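Local coordinates for protein adhesin (Neisseria gonorrhoeae, PDB 6GQ4) that is an adhesin, probably displayed on the gonococcal surface, that elicits bactericidal antibodies in mice and belongs to a clan with MliC-type proteins, at residues Y69-G74 / Q84-T89; M49-D54 / T61-E66; K11-V16 / V25-N30. All coordinates share one frame; numbering follows the deposited sequence.

Contact 1: Y69-G74 / Q84-T89; sequences YVLSTG and QPIMIT. With NA (sodium ion), chain B.
The Tyr69 ring meets Thr89 and Ile88 obliquely, its CD1 lying 3.6 Å from Thr89 O, while CG2 of Ile88 stands a little farther from the same ring atom; Val96, Ala90 and Pro91 also touch this side chain. At the other end, in one of two conformers, the Gln84 amide places NE2 3.7 Å from Gly74 C and donates to Ala75 O. Between them Val70 and Ser72 pair with Thr89 and Met87 through four backbone bonds, with Thr89 N 2.9 Å from Val70 O. A water bridges Val70 O and Thr89 OG1 on the partly exposed face that carries Val70, Ser72, Met87 and Thr89. On the inner face Leu71 spans two isoleucines: CD1 lies 3.7 Å from Ile86 CD1, and CG packs on Ile88 CG1. Thr73 OG1, turned anti to its backbone nitrogen (chi1 -170°), thereby reaches Pro85 O at 2.7 Å, the donor tilted 35° from the carbonyl plane. This hydroxyl bond extends the pairing to the residues just before strand 86-89, where Gln84 O binds sodium at 2.6 Å. The whole is an antiparallel strand pair of the ACP-like beta domain, ending at its sodium site.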
loop_
_atom_site.group_PDB
_atom_site.type_symbol
_atom_site.label_atom_id
_atom_site.label_comp_id
_atom_site.label_asym_id
_atom_site.label_seq_id
_atom_site.Cartn_x
_atom_site.Cartn_y
_atom_site.Cartn_z
ATOM N N TYR A 69 7.872 -8.480 -0.907
ATOM C CA TYR A 69 6.945 -7.657 -1.621
ATOM C C TYR A 69 7.098 -6.217 -1.136
ATOM O O TYR A 69 7.232 -6.001 0.068
ATOM C CB TYR A 69 5.499 -8.135 -1.436
ATOM C CG TYR A 69 5.170 -9.389 -2.190
ATOM C CD1 TYR A 69 4.729 -9.344 -3.508
ATOM C CD2 TYR A 69 5.296 -10.643 -1.596
ATOM C CE1 TYR A 69 4.432 -10.502 -4.208
ATOM C CE2 TYR A 69 4.968 -11.801 -2.271
ATOM C CZ TYR A 69 4.553 -11.737 -3.594
ATOM O OH TYR A 69 4.245 -12.875 -4.285
ATOM N N VAL A 70 7.037 -5.282 -2.078
ATOM C CA VAL A 70 7.122 -3.867 -1.812
ATOM C C VAL A 70 5.942 -3.133 -2.459
ATOM O O VAL A 70 5.714 -3.249 -3.678
ATOM C CB VAL A 70 8.466 -3.291 -2.274
ATOM C CG1 VAL A 70 8.465 -1.788 -2.104
ATOM C CG2 VAL A 70 9.628 -3.948 -1.540
ATOM N N LEU A 71 5.180 -2.374 -1.597
ATOM C CA LEU A 71 4.182 -1.445 -2.106
ATOM C C LEU A 71 4.811 -0.047 -2.203
ATOM O O LEU A 71 5.409 0.396 -1.187
ATOM C CB LEU A 71 2.961 -1.474 -1.186
ATOM C CG LEU A 71 1.733 -0.742 -1.719
ATOM C CD1 LEU A 71 0.475 -1.342 -1.109
ATOM C CD2 LEU A 71 1.773 0.767 -1.519
ATOM N N SER A 72 4.673 0.612 -3.348
ATOM C CA SER A 72 5.206 1.970 -3.455
ATOM C C SER A 72 4.094 2.910 -3.931
ATOM O O SER A 72 3.213 2.585 -4.709
ATOM C CB SER A 72 6.433 2.055 -4.321
ATOM O OG SER A 72 6.108 1.693 -5.643
ATOM N N THR A 73 4.141 4.112 -3.346
ATOM C CA THR A 73 3.142 5.115 -3.553
ATOM C C THR A 73 3.756 6.481 -3.168
ATOM O O THR A 73 4.977 6.618 -2.954
ATOM C CB THR A 73 1.877 4.767 -2.741
ATOM O OG1 THR A 73 0.785 5.623 -3.099
ATOM C CG2 THR A 73 2.091 4.822 -1.238
ATOM N N GLY A 74 2.914 7.507 -3.252
ATOM C CA GLY A 74 3.242 8.880 -2.863
ATOM C C GLY A 74 3.205 9.082 -1.359
ATOM O O GLY A 74 3.368 8.158 -0.573
ATOM N N GLN A 84 -4.201 8.071 -3.406
ATOM C CA GLN A 84 -2.868 7.800 -3.998
ATOM C C GLN A 84 -2.929 6.521 -4.843
ATOM O O GLN A 84 -3.411 5.462 -4.416
ATOM C CB GLN A 84 -1.771 7.716 -2.937
ATOM C CG GLN A 84 -1.552 9.012 -2.151
ATOM C CD GLN A 84 -0.831 10.080 -2.937
ATOM O OE1 GLN A 84 -1.044 10.246 -4.138
ATOM N NE2 GLN A 84 0.040 10.818 -2.261
ATOM N N PRO A 85 -2.413 6.567 -6.085
ATOM C CA PRO A 85 -2.230 5.336 -6.834
ATOM C C PRO A 85 -1.058 4.576 -6.206
ATOM O O PRO A 85 -0.180 5.209 -5.578
ATOM C CB PRO A 85 -1.951 5.786 -8.262
ATOM C CG PRO A 85 -1.711 7.249 -8.218
ATOM C CD PRO A 85 -1.977 7.753 -6.826
ATOM N N ILE A 86 -1.041 3.247 -6.377
ATOM C CA ILE A 86 0.013 2.359 -5.840
ATOM C C ILE A 86 0.526 1.403 -6.938
ATOM O O ILE A 86 -0.115 1.181 -7.981
ATOM C CB ILE A 86 -0.529 1.575 -4.620
ATOM C CG1 ILE A 86 -1.510 0.484 -5.050
ATOM C CG2 ILE A 86 -1.152 2.510 -3.561
ATOM C CD1 ILE A 86 -1.764 -0.518 -3.976
ATOM N N MET A 87 1.654 0.785 -6.618
ATOM C CA MET A 87 2.142 -0.376 -7.323
ATOM C C MET A 87 2.741 -1.351 -6.297
ATOM O O MET A 87 3.184 -0.973 -5.227
ATOM C CB MET A 87 3.127 0.020 -8.438
ATOM C CG MET A 87 4.421 0.678 -8.121
ATOM S SD MET A 87 5.415 0.776 -9.717
ATOM C CE MET A 87 6.819 -0.280 -9.354
ATOM N N ILE A 88 2.631 -2.664 -6.596
ATOM C CA ILE A 88 3.253 -3.702 -5.789
ATOM C C ILE A 88 4.231 -4.472 -6.693
ATOM O O ILE A 88 3.833 -4.918 -7.779
ATOM C CB ILE A 88 2.211 -4.628 -5.125
ATOM C CG1 ILE A 88 1.272 -3.804 -4.235
ATOM C CG2 ILE A 88 2.844 -5.767 -4.344
ATOM C CD1 ILE A 88 0.052 -4.535 -3.697
ATOM N N THR A 89 5.450 -4.619 -6.179
ATOM C CA THR A 89 6.584 -5.323 -6.804
ATOM C C THR A 89 6.823 -6.626 -6.022
ATOM O O THR A 89 6.792 -6.632 -4.799
ATOM C CB THR A 89 7.824 -4.401 -6.872
ATOM O OG1 THR A 89 7.492 -3.209 -7.586
ATOM C CG2 THR A 89 8.998 -5.027 -7.581
HETATM NA NA NA B . -4.541 4.786 -2.176
HETATM O O HOH W 1 6.512 -1.497 -5.713
HETATM O O HOH W 2 -2.961 4.513 -1.822
#

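Contact 2: M49-D54 / T61-E66; sequences MPINLD and TFYGKE
Met49, Ile51 and Tyr63 form the dense part of this contact. CB of Met49 lies 3.7 Å from Tyr63 CB and slightly nearer still to Gly64 N, after which the thioether chain bends away from segment 61-66 toward Leu71. The Tyr63 ring presents its edge to the carbonyl carbon of Pro50, and its CD2 comes within 3.6 Å of Ile51 CA. Ile51 carries its CG1 branch anti to the backbone N (chi1 -166°), which brings CD1 to 3.8 Å from Thr61 CG2. Two backbone bonds hold the chains around this apolar patch: Gly64 N donates to Pro50 O, and Asn52 N to Phe62 O, each at 2.8 Å. Gly64 adopts backbone angles (phi 110°) that by themselves favour glycine. The buried Asn52 amide belongs to the same packed region, turning ND2 toward Gly64 O in a 3.0 Å bond that lies in both the carbonyl plane and the amide plane. The other end of the amide, OD1, accepts from Lys55 N, so the group is held from both ends.

The side toward Lys65 and Glu66 is looser and open to solvent. There a water accepts from Asn52 ND2 and donates to Glu66 OE2, whose carboxylate also forms a salt bridge with Lys55, while Lys65 is exposed. Strands 45-50 and 61-63 are outermost in the antiparallel sheet, and the single Ile51-Tyr63 bridge brings them together, consistent with closure of a barrel. Strand 35-42 flanks one, through Met49 and Ala38, and strand 70-73 the other, through Tyr63 and Leu71.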
loop_
_atom_site.group_PDB
_atom_site.type_symbol
_atom_site.label_atom_id
_atom_site.label_comp_id
_atom_site.label_asym_id
_atom_site.label_seq_id
_atom_site.Cartn_x
_atom_site.Cartn_y
_atom_site.Cartn_z
ATOM N N MET A 49 3.346 -5.661 5.104
ATOM C CA MET A 49 4.522 -4.917 4.648
ATOM C C MET A 49 4.682 -3.672 5.550
ATOM O O MET A 49 3.983 -2.691 5.353
ATOM C CB MET A 49 4.394 -4.450 3.199
ATOM C CG MET A 49 4.371 -5.624 2.201
ATOM S SD MET A 49 3.700 -5.169 0.552
ATOM C CE MET A 49 1.939 -5.175 0.900
ATOM N N PRO A 50 5.535 -3.734 6.572
ATOM C CA PRO A 50 5.711 -2.545 7.446
ATOM C C PRO A 50 6.246 -1.355 6.647
ATOM O O PRO A 50 6.979 -1.532 5.636
ATOM C CB PRO A 50 6.772 -2.986 8.459
ATOM C CG PRO A 50 6.659 -4.495 8.417
ATOM C CD PRO A 50 6.401 -4.851 6.966
ATOM N N ILE A 51 5.888 -0.139 7.045
ATOM C CA ILE A 51 6.434 1.025 6.386
ATOM C C ILE A 51 7.971 0.961 6.469
ATOM O O ILE A 51 8.559 0.539 7.460
ATOM C CB ILE A 51 5.881 2.343 6.958
ATOM C CG1 ILE A 51 6.208 3.521 6.024
ATOM C CG2 ILE A 51 6.337 2.616 8.413
ATOM C CD1 ILE A 51 5.482 4.801 6.370
ATOM N N ASN A 52 8.605 1.262 5.329
ATOM C CA ASN A 52 10.058 1.190 5.235
ATOM C C ASN A 52 10.615 2.611 5.389
ATOM O O ASN A 52 10.471 3.449 4.510
ATOM C CB ASN A 52 10.478 0.533 3.910
ATOM C CG ASN A 52 11.964 0.316 3.855
ATOM O OD1 ASN A 52 12.698 1.222 4.221
ATOM N ND2 ASN A 52 12.408 -0.852 3.360
ATOM N N LEU A 53 11.122 2.908 6.574
ATOM C CA LEU A 53 11.595 4.232 6.861
ATOM C C LEU A 53 13.028 4.458 6.345
ATOM O O LEU A 53 13.515 5.608 6.442
ATOM C CB LEU A 53 11.533 4.439 8.379
ATOM C CG LEU A 53 10.144 4.348 9.009
ATOM C CD1 LEU A 53 10.193 4.551 10.509
ATOM C CD2 LEU A 53 9.176 5.297 8.364
ATOM N N ASP A 54 13.704 3.433 5.850
ATOM C CA ASP A 54 14.982 3.601 5.110
ATOM C C ASP A 54 14.763 4.192 3.707
ATOM O O ASP A 54 15.593 4.993 3.233
ATOM C CB ASP A 54 15.746 2.285 5.059
ATOM C CG ASP A 54 16.063 1.730 6.439
ATOM O OD1 ASP A 54 16.316 2.545 7.358
ATOM O OD2 ASP A 54 16.168 0.482 6.564
ATOM N N THR A 61 6.356 6.939 -0.474
ATOM C CA THR A 61 6.262 6.001 0.626
ATOM C C THR A 61 6.450 4.568 0.096
ATOM O O THR A 61 5.836 4.239 -0.913
ATOM C CB THR A 61 4.909 6.100 1.339
ATOM O OG1 THR A 61 4.646 7.484 1.629
ATOM C CG2 THR A 61 4.914 5.273 2.604
ATOM N N PHE A 62 7.210 3.756 0.819
ATOM C CA PHE A 62 7.463 2.386 0.516
ATOM C C PHE A 62 7.176 1.524 1.723
ATOM O O PHE A 62 7.523 1.870 2.871
ATOM C CB PHE A 62 8.947 2.131 0.167
ATOM C CG PHE A 62 9.395 2.928 -1.020
ATOM C CD1 PHE A 62 9.264 2.430 -2.293
ATOM C CD2 PHE A 62 9.904 4.202 -0.879
ATOM C CE1 PHE A 62 9.650 3.177 -3.397
ATOM C CE2 PHE A 62 10.321 4.941 -1.981
ATOM C CZ PHE A 62 10.139 4.442 -3.240
ATOM N N TYR A 63 6.508 0.403 1.456
ATOM C CA TYR A 63 6.207 -0.606 2.453
ATOM C C TYR A 63 6.901 -1.903 2.070
ATOM O O TYR A 63 6.766 -2.258 0.914
ATOM C CB TYR A 63 4.687 -0.825 2.583
ATOM C CG TYR A 63 3.883 0.434 2.880
ATOM C CD1 TYR A 63 3.460 1.257 1.862
ATOM C CD2 TYR A 63 3.572 0.808 4.180
ATOM C CE1 TYR A 63 2.737 2.407 2.049
ATOM C CE2 TYR A 63 2.828 1.940 4.377
ATOM C CZ TYR A 63 2.374 2.740 3.343
ATOM O OH TYR A 63 1.707 3.962 3.487
ATOM N N GLY A 64 7.470 -2.595 3.051
ATOM C CA GLY A 64 8.075 -3.910 2.851
ATOM C C GLY A 64 9.584 -3.851 2.967
ATOM O O GLY A 64 10.213 -2.790 2.864
ATOM N N LYS A 65 10.170 -4.988 3.274
ATOM C CA LYS A 65 11.652 -5.165 3.312
ATOM C C LYS A 65 12.203 -5.401 1.908
ATOM O O LYS A 65 11.539 -6.026 1.094
ATOM C CB LYS A 65 12.025 -6.396 4.147
ATOM C CG LYS A 65 11.782 -6.251 5.645
ATOM C CD LYS A 65 12.816 -5.389 6.363
ATOM C CE LYS A 65 14.144 -6.085 6.557
ATOM N NZ LYS A 65 14.609 -5.930 7.951
ATOM N N GLU A 66 13.472 -5.032 1.687
ATOM C CA GLU A 66 14.280 -5.550 0.494
ATOM C C GLU A 66 14.212 -7.064 0.482
ATOM O O GLU A 66 14.408 -7.651 1.545
ATOM C CB GLU A 66 15.790 -5.311 0.602
ATOM C CG GLU A 66 16.151 -3.865 0.742
ATOM C CD GLU A 66 15.595 -2.949 -0.325
ATOM O OE1 GLU A 66 15.517 -3.382 -1.494
ATOM O OE2 GLU A 66 15.222 -1.812 0.013
HETATM O O HOH W 3 15.178 -1.182 2.561
#

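Contact 3: K11-V16 / V25-N30; sequences KTVSYV and VTYGFN. With NA (sodium ion), chain B.
Tyr15 and Tyr27 approach from opposite directions across the beta hairpin of strands 9-16 and 22-29, and their hydroxyls meet at 2.8 Å. Tyr27 OH is the donor, and Tyr15 OH lies at the edge of the Tyr27 ring, in its plane. Tyr15 OH also binds sodium at 2.6 Å. It is thus gripped twice, and Tyr27, in the second shell, probably orients the metal ligand. The backbone oxygens of Tyr81 and Gln84 contribute further to the site.

Each ring also rests against a valine of its own strand. Val13 CG1 lies over one face of Tyr15, and Val25 CG1 over one face of Tyr27, both toward the rim. Val25 carries CG1 anti to the backbone N (chi1 -180°), which turns its other methyl, CG2, obliquely to the Tyr15 ring, 3.6 Å from CE1. Ile86 packs against both tyrosines and Val25, and the part of this face carrying Val13, Tyr15, Val25 and Tyr27 is buried in the interior. Farther along the same face, the Lys11 chain crosses the Phe29 side chain at about a right angle, its CG 3.4 Å from Phe29 CE1; Tyr81 meets Phe29 edge-to-face.

The backbones match in regular antiparallel fashion. Lys11 with Tyr27 and Val13 with Val25 form hydrogen-bonded pairs, each with two N-H...O bonds, three of the four nearly straight; Tyr27 N to Lys11 O is the shortest at 2.7 Å. Between them Thr12 and Thr26 form the non-hydrogen-bonded pair, with side chains on the outer, more exposed face. There the two threonine hydroxyls take up the pairing themselves, Thr12 OG1 and Thr26 OG1 lying 2.8 Å apart in a hydrogen bond.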
loop_
_atom_site.group_PDB
_atom_site.type_symbol
_atom_site.label_atom_id
_atom_site.label_comp_id
_atom_site.label_asym_id
_atom_site.label_seq_id
_atom_site.Cartn_x
_atom_site.Cartn_y
_atom_site.Cartn_z
ATOM N N LYS A 11 -7.509 1.031 7.895
ATOM C CA LYS A 11 -8.394 1.467 6.858
ATOM C C LYS A 11 -8.050 0.650 5.599
ATOM O O LYS A 11 -6.866 0.406 5.338
ATOM C CB LYS A 11 -8.208 2.971 6.593
ATOM C CG LYS A 11 -8.288 3.914 7.805
ATOM C CD LYS A 11 -9.639 4.342 8.159
ATOM C CE LYS A 11 -9.644 5.183 9.416
ATOM N NZ LYS A 11 -10.752 4.757 10.301
ATOM N N THR A 12 -9.045 0.367 4.771
ATOM C CA THR A 12 -8.894 -0.501 3.643
ATOM C C THR A 12 -9.258 0.261 2.366
ATOM O O THR A 12 -10.254 0.999 2.347
ATOM C CB THR A 12 -9.645 -1.822 3.800
ATOM O OG1 THR A 12 -9.155 -2.533 4.931
ATOM C CG2 THR A 12 -9.429 -2.743 2.632
ATOM N N VAL A 13 -8.422 0.090 1.315
ATOM C CA VAL A 13 -8.698 0.670 0.002
ATOM C C VAL A 13 -8.724 -0.445 -1.052
ATOM O O VAL A 13 -7.868 -1.325 -1.015
ATOM C CB VAL A 13 -7.708 1.782 -0.400
ATOM C CG1 VAL A 13 -8.079 2.412 -1.715
ATOM C CG2 VAL A 13 -7.587 2.878 0.633
ATOM N N SER A 14 -9.729 -0.390 -1.945
ATOM C CA SER A 14 -9.881 -1.270 -3.105
ATOM C C SER A 14 -9.291 -0.577 -4.344
ATOM O O SER A 14 -9.606 0.599 -4.629
ATOM C CB SER A 14 -11.313 -1.640 -3.316
ATOM O OG SER A 14 -11.740 -2.578 -2.339
ATOM N N TYR A 15 -8.446 -1.304 -5.076
ATOM C CA TYR A 15 -7.832 -0.728 -6.290
ATOM C C TYR A 15 -8.168 -1.527 -7.557
ATOM O O TYR A 15 -8.393 -2.733 -7.500
ATOM C CB TYR A 15 -6.314 -0.725 -6.165
ATOM C CG TYR A 15 -5.807 0.026 -4.983
ATOM C CD1 TYR A 15 -5.681 -0.571 -3.746
ATOM C CD2 TYR A 15 -5.401 1.324 -5.142
ATOM C CE1 TYR A 15 -5.206 0.139 -2.650
ATOM C CE2 TYR A 15 -4.935 2.042 -4.062
ATOM C CZ TYR A 15 -4.826 1.452 -2.818
ATOM O OH TYR A 15 -4.353 2.209 -1.738
ATOM N N VAL A 16 -8.140 -0.820 -8.692
ATOM C CA VAL A 16 -8.150 -1.424 -10.001
ATOM C C VAL A 16 -6.813 -1.114 -10.686
ATOM O O VAL A 16 -6.364 0.032 -10.751
ATOM C CB VAL A 16 -9.382 -0.987 -10.818
ATOM C CG1 VAL A 16 -10.645 -1.448 -10.109
ATOM C CG2 VAL A 16 -9.437 0.520 -11.081
ATOM N N VAL A 25 -6.003 -3.334 -0.081
ATOM C CA VAL A 25 -4.857 -3.064 0.783
ATOM C C VAL A 25 -5.402 -2.405 2.074
ATOM O O VAL A 25 -6.207 -1.475 1.960
ATOM C CB VAL A 25 -3.810 -2.116 0.155
ATOM C CG1 VAL A 25 -2.643 -1.888 1.111
ATOM C CG2 VAL A 25 -3.315 -2.612 -1.174
ATOM N N THR A 26 -5.002 -2.983 3.200
ATOM C CA THR A 26 -5.331 -2.415 4.511
ATOM C C THR A 26 -4.058 -1.680 4.997
ATOM O O THR A 26 -2.998 -2.276 5.063
ATOM C CB THR A 26 -5.762 -3.495 5.504
ATOM O OG1 THR A 26 -6.919 -4.159 4.929
ATOM C CG2 THR A 26 -6.025 -2.917 6.867
ATOM N N TYR A 27 -4.256 -0.422 5.446
ATOM C CA TYR A 27 -3.201 0.391 6.000
ATOM C C TYR A 27 -3.426 0.598 7.496
ATOM O O TYR A 27 -4.553 0.849 7.872
ATOM C CB TYR A 27 -3.155 1.745 5.310
ATOM C CG TYR A 27 -2.865 1.645 3.830
ATOM C CD1 TYR A 27 -1.566 1.559 3.348
ATOM C CD2 TYR A 27 -3.886 1.719 2.906
ATOM C CE1 TYR A 27 -1.343 1.473 1.988
ATOM C CE2 TYR A 27 -3.686 1.598 1.534
ATOM C CZ TYR A 27 -2.387 1.519 1.081
ATOM O OH TYR A 27 -2.127 1.408 -0.261
ATOM N N GLY A 28 -2.376 0.380 8.265
ATOM C CA GLY A 28 -2.352 0.778 9.668
ATOM C C GLY A 28 -1.938 2.246 9.803
ATOM O O GLY A 28 -1.169 2.798 9.013
ATOM N N PHE A 29 -2.537 2.878 10.831
ATOM C CA PHE A 29 -2.320 4.292 11.089
ATOM C C PHE A 29 -1.986 4.474 12.557
ATOM O O PHE A 29 -2.497 3.766 13.411
ATOM C CB PHE A 29 -3.527 5.182 10.790
ATOM C CG PHE A 29 -3.855 5.274 9.328
ATOM C CD1 PHE A 29 -4.605 4.271 8.756
ATOM C CD2 PHE A 29 -3.424 6.349 8.555
ATOM C CE1 PHE A 29 -4.891 4.306 7.406
ATOM C CE2 PHE A 29 -3.702 6.381 7.195
ATOM C CZ PHE A 29 -4.482 5.365 6.643
ATOM N N ASN A 30 -1.121 5.455 12.804
ATOM C CA ASN A 30 -0.782 5.821 14.158
ATOM C C ASN A 30 -1.676 7.010 14.542
ATOM O O ASN A 30 -2.491 7.547 13.743
ATOM C CB ASN A 30 0.725 6.024 14.357
ATOM C CG ASN A 30 1.278 7.202 13.593
ATOM O OD1 ASN A 30 0.545 8.141 13.236
ATOM N ND2 ASN A 30 2.581 7.136 13.337
HETATM NA NA NA B . -4.541 4.786 -2.176
HETATM O O HOH W 2 -2.961 4.513 -1.822
#

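In the fold
All three contacts belong to one antiparallel sheet. Contacts 1 and 2 share a border where strands 61-63 and 70-73 run side by side: Thr73 O lies 2.9 Å from Thr61 N, and Gly74 O is 2.6 Å from Thr61 OG1, both probable hydrogen bonds. Contacts 1 and 3 meet across the interior, their centres about 12 Å apart, with Ile86 CG2 3.6 Å from Tyr27 OH. They also share the sodium ion, to which contact 1 brings a backbone oxygen and contact 3 a phenol. Contact 2 stands farther from the metal, the Tyr63 side chain about 8 Å from it, and lies on the opposite side of the chain's centre from contact 3.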